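Local structure of CBS domain containing membrane protein (Sphaerobacter thermophilus, 4ESY) at residues Lys42-His47 / Ile65-Phe70. The protein is of unknown function but carries, in this C-terminal part of a longer membrane protein, a pair of CBS domains that probably serve as a regulatory, nucleotide-sensing module. Residues are numbered along the deposited sequence; the frame is centred on the assembly and turned at random.
Sequences KTMLEH and ITESDF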
loop_
_atom_site.group_PDB
_atom_site.type_symbol
_atom_site.label_atom_id
_atom_site.label_comp_id
_atom_site.label_asym_id
_atom_site.label_seq_id
_atom_site.Cartn_x
_atom_site.Cartn_y
_atom_site.Cartn_z
ATOM N N LYS B 42 -16.314 -8.211 -1.289
ATOM C CA LYS B 42 -16.945 -8.136 0.011
ATOM C C LYS B 42 -16.015 -8.542 1.167
ATOM O O LYS B 42 -15.941 -7.850 2.177
ATOM C CB LYS B 42 -18.205 -8.992 0.049
ATOM C CG LYS B 42 -18.960 -8.828 1.359
ATOM C CD LYS B 42 -20.275 -9.607 1.384
ATOM C CE LYS B 42 -20.996 -9.403 2.716
ATOM N NZ LYS B 42 -22.020 -10.455 2.929
ATOM N N THR B 43 -15.332 -9.669 1.010
ATOM C CA THR B 43 -14.351 -10.149 1.976
ATOM C C THR B 43 -13.246 -9.130 2.207
ATOM O O THR B 43 -12.946 -8.780 3.353
ATOM C CB THR B 43 -13.726 -11.472 1.500
ATOM O OG1 THR B 43 -14.769 -12.427 1.333
ATOM C CG2 THR B 43 -12.730 -11.996 2.513
HETATM N N MSE B 44 -12.683 -8.614 1.128
HETATM C CA MSE B 44 -11.537 -7.678 1.216
HETATM C C MSE B 44 -11.917 -6.364 1.881
HETATM O O MSE B 44 -11.156 -5.808 2.682
HETATM C CB MSE B 44 -10.971 -7.364 -0.179
HETATM C CG MSE B 44 -10.167 -8.517 -0.857
HETATM SE SE MSE B 44 -9.700 -7.851 -2.676
HETATM C CE MSE B 44 -8.297 -9.108 -3.052
ATOM N N LEU B 45 -13.087 -5.857 1.513
ATOM C CA LEU B 45 -13.606 -4.653 2.129
ATOM C C LEU B 45 -14.020 -4.871 3.600
ATOM O O LEU B 45 -13.785 -4.003 4.428
ATOM C CB LEU B 45 -14.772 -4.069 1.311
ATOM C CG LEU B 45 -14.429 -3.443 -0.044
ATOM C CD1 LEU B 45 -15.724 -3.060 -0.721
ATOM C CD2 LEU B 45 -13.524 -2.205 0.129
ATOM N N GLU B 46 -14.639 -6.008 3.927
ATOM C CA GLU B 46 -14.983 -6.291 5.341
ATOM C C GLU B 46 -13.726 -6.275 6.200
ATOM O O GLU B 46 -13.728 -5.756 7.295
ATOM C CB GLU B 46 -15.653 -7.665 5.534
ATOM C CG GLU B 46 -17.029 -7.843 4.910
ATOM C CD GLU B 46 -18.160 -7.865 5.918
ATOM O OE1 GLU B 46 -19.330 -7.782 5.474
ATOM O OE2 GLU B 46 -17.890 -7.964 7.142
ATOM N N HIS B 47 -12.650 -6.853 5.683
ATOM C CA HIS B 47 -11.407 -6.964 6.444
ATOM C C HIS B 47 -10.359 -5.870 6.207
ATOM O O HIS B 47 -9.263 -5.916 6.784
ATOM C CB HIS B 47 -10.809 -8.363 6.224
ATOM C CG HIS B 47 -11.698 -9.456 6.717
ATOM N ND1 HIS B 47 -12.425 -10.270 5.877
ATOM C CD2 HIS B 47 -12.010 -9.846 7.974
ATOM C CE1 HIS B 47 -13.140 -11.119 6.596
ATOM N NE2 HIS B 47 -12.901 -10.884 7.873
ATOM N N ILE B 65 -4.552 -12.795 -5.116
ATOM C CA ILE B 65 -5.442 -11.882 -5.834
ATOM C C ILE B 65 -5.392 -10.536 -5.115
ATOM O O ILE B 65 -5.293 -10.491 -3.877
ATOM C CB ILE B 65 -6.892 -12.477 -5.886
ATOM C CG1 ILE B 65 -7.846 -11.672 -6.797
ATOM C CG2 ILE B 65 -7.477 -12.623 -4.487
ATOM C CD1 ILE B 65 -9.277 -12.374 -6.952
ATOM N N THR B 66 -5.418 -9.460 -5.903
ATOM C CA THR B 66 -5.389 -8.095 -5.389
ATOM C C THR B 66 -6.491 -7.277 -6.050
ATOM O O THR B 66 -7.130 -7.731 -7.038
ATOM C CB THR B 66 -4.110 -7.367 -5.802
ATOM O OG1 THR B 66 -4.106 -7.256 -7.236
ATOM C CG2 THR B 66 -2.863 -8.108 -5.320
ATOM N N GLU B 67 -6.705 -6.073 -5.533
ATOM C CA GLU B 67 -7.736 -5.204 -6.102
ATOM C C GLU B 67 -7.500 -4.962 -7.586
ATOM O O GLU B 67 -8.455 -4.972 -8.356
ATOM C CB GLU B 67 -7.806 -3.881 -5.358
ATOM C CG GLU B 67 -8.092 -4.037 -3.856
ATOM C CD GLU B 67 -7.712 -2.777 -3.052
ATOM O OE1 GLU B 67 -6.812 -2.021 -3.481
ATOM O OE2 GLU B 67 -8.320 -2.544 -1.979
ATOM N N SER B 68 -6.231 -4.795 -7.982
ATOM C CA SER B 68 -5.913 -4.433 -9.347
ATOM C C SER B 68 -6.237 -5.582 -10.292
ATOM O O SER B 68 -6.520 -5.357 -11.471
ATOM C CB SER B 68 -4.429 -4.027 -9.484
ATOM O OG SER B 68 -3.592 -5.072 -9.020
ATOM N N ASP B 69 -6.235 -6.806 -9.764
ATOM C CA ASP B 69 -6.570 -7.963 -10.594
ATOM C C ASP B 69 -7.979 -7.909 -11.164
ATOM O O ASP B 69 -8.237 -8.484 -12.211
ATOM C CB ASP B 69 -6.392 -9.287 -9.831
ATOM C CG ASP B 69 -4.930 -9.620 -9.572
ATOM O OD1 ASP B 69 -4.055 -9.295 -10.430
ATOM O OD2 ASP B 69 -4.660 -10.198 -8.485
ATOM N N PHE B 70 -8.893 -7.235 -10.468
ATOM C CA PHE B 70 -10.267 -7.095 -10.966
ATOM C C PHE B 70 -10.251 -6.469 -12.368
ATOM O O PHE B 70 -11.065 -6.812 -13.212
ATOM C CB PHE B 70 -11.091 -6.237 -9.993
ATOM C CG PHE B 70 -11.590 -6.973 -8.803
ATOM C CD1 PHE B 70 -12.958 -7.059 -8.567
ATOM C CD2 PHE B 70 -10.693 -7.605 -7.910
ATOM C CE1 PHE B 70 -13.463 -7.748 -7.454
ATOM C CE2 PHE B 70 -11.188 -8.302 -6.778
ATOM C CZ PHE B 70 -12.570 -8.362 -6.552
#
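Met44, a selenomethionine, reaches out of helix 37-46 and sets its methyl end on the backbone of Ile65 and Thr66. With CG anti to the carbonyl carbon (chi1 -73°) and the chain extended beyond it, the side chain crosses like a rod between two backbones whose nearest CA atoms, those of Met44 and Glu67, stay 8.6 Å apart. Its CE lies 3.4 Å from Ile65 O and 3.9 Å from Ile65 CG2, the branch lodged between backbone N and carbonyl carbon. Farther back, Met44 SE has the aliphatic CG of Glu67 at 4.3 Å and meets the Phe70 ring obliquely, 4.4 Å from CE2. No hydrogen bond joins the segments; van der Waals packing holds this buried contact, closest where methyl meets carbonyl oxygen. Polar bonds fix the receiving turn instead: Thr66 N donates to Asp69 OD2 over 2.8 Å, approaching from above the carboxylate plane, while Asp69 OD1 forms a salt bridge with Arg72. Glu67 OE2 salt-bridges a basic side chain on the chain of another protein. Ile65 and Phe70 also pack on Leu37 and Val40. Helix 37-46 packed on the turn after strand 61-64 fits the beta-alpha-beta-beta-alpha order of a CBS domain.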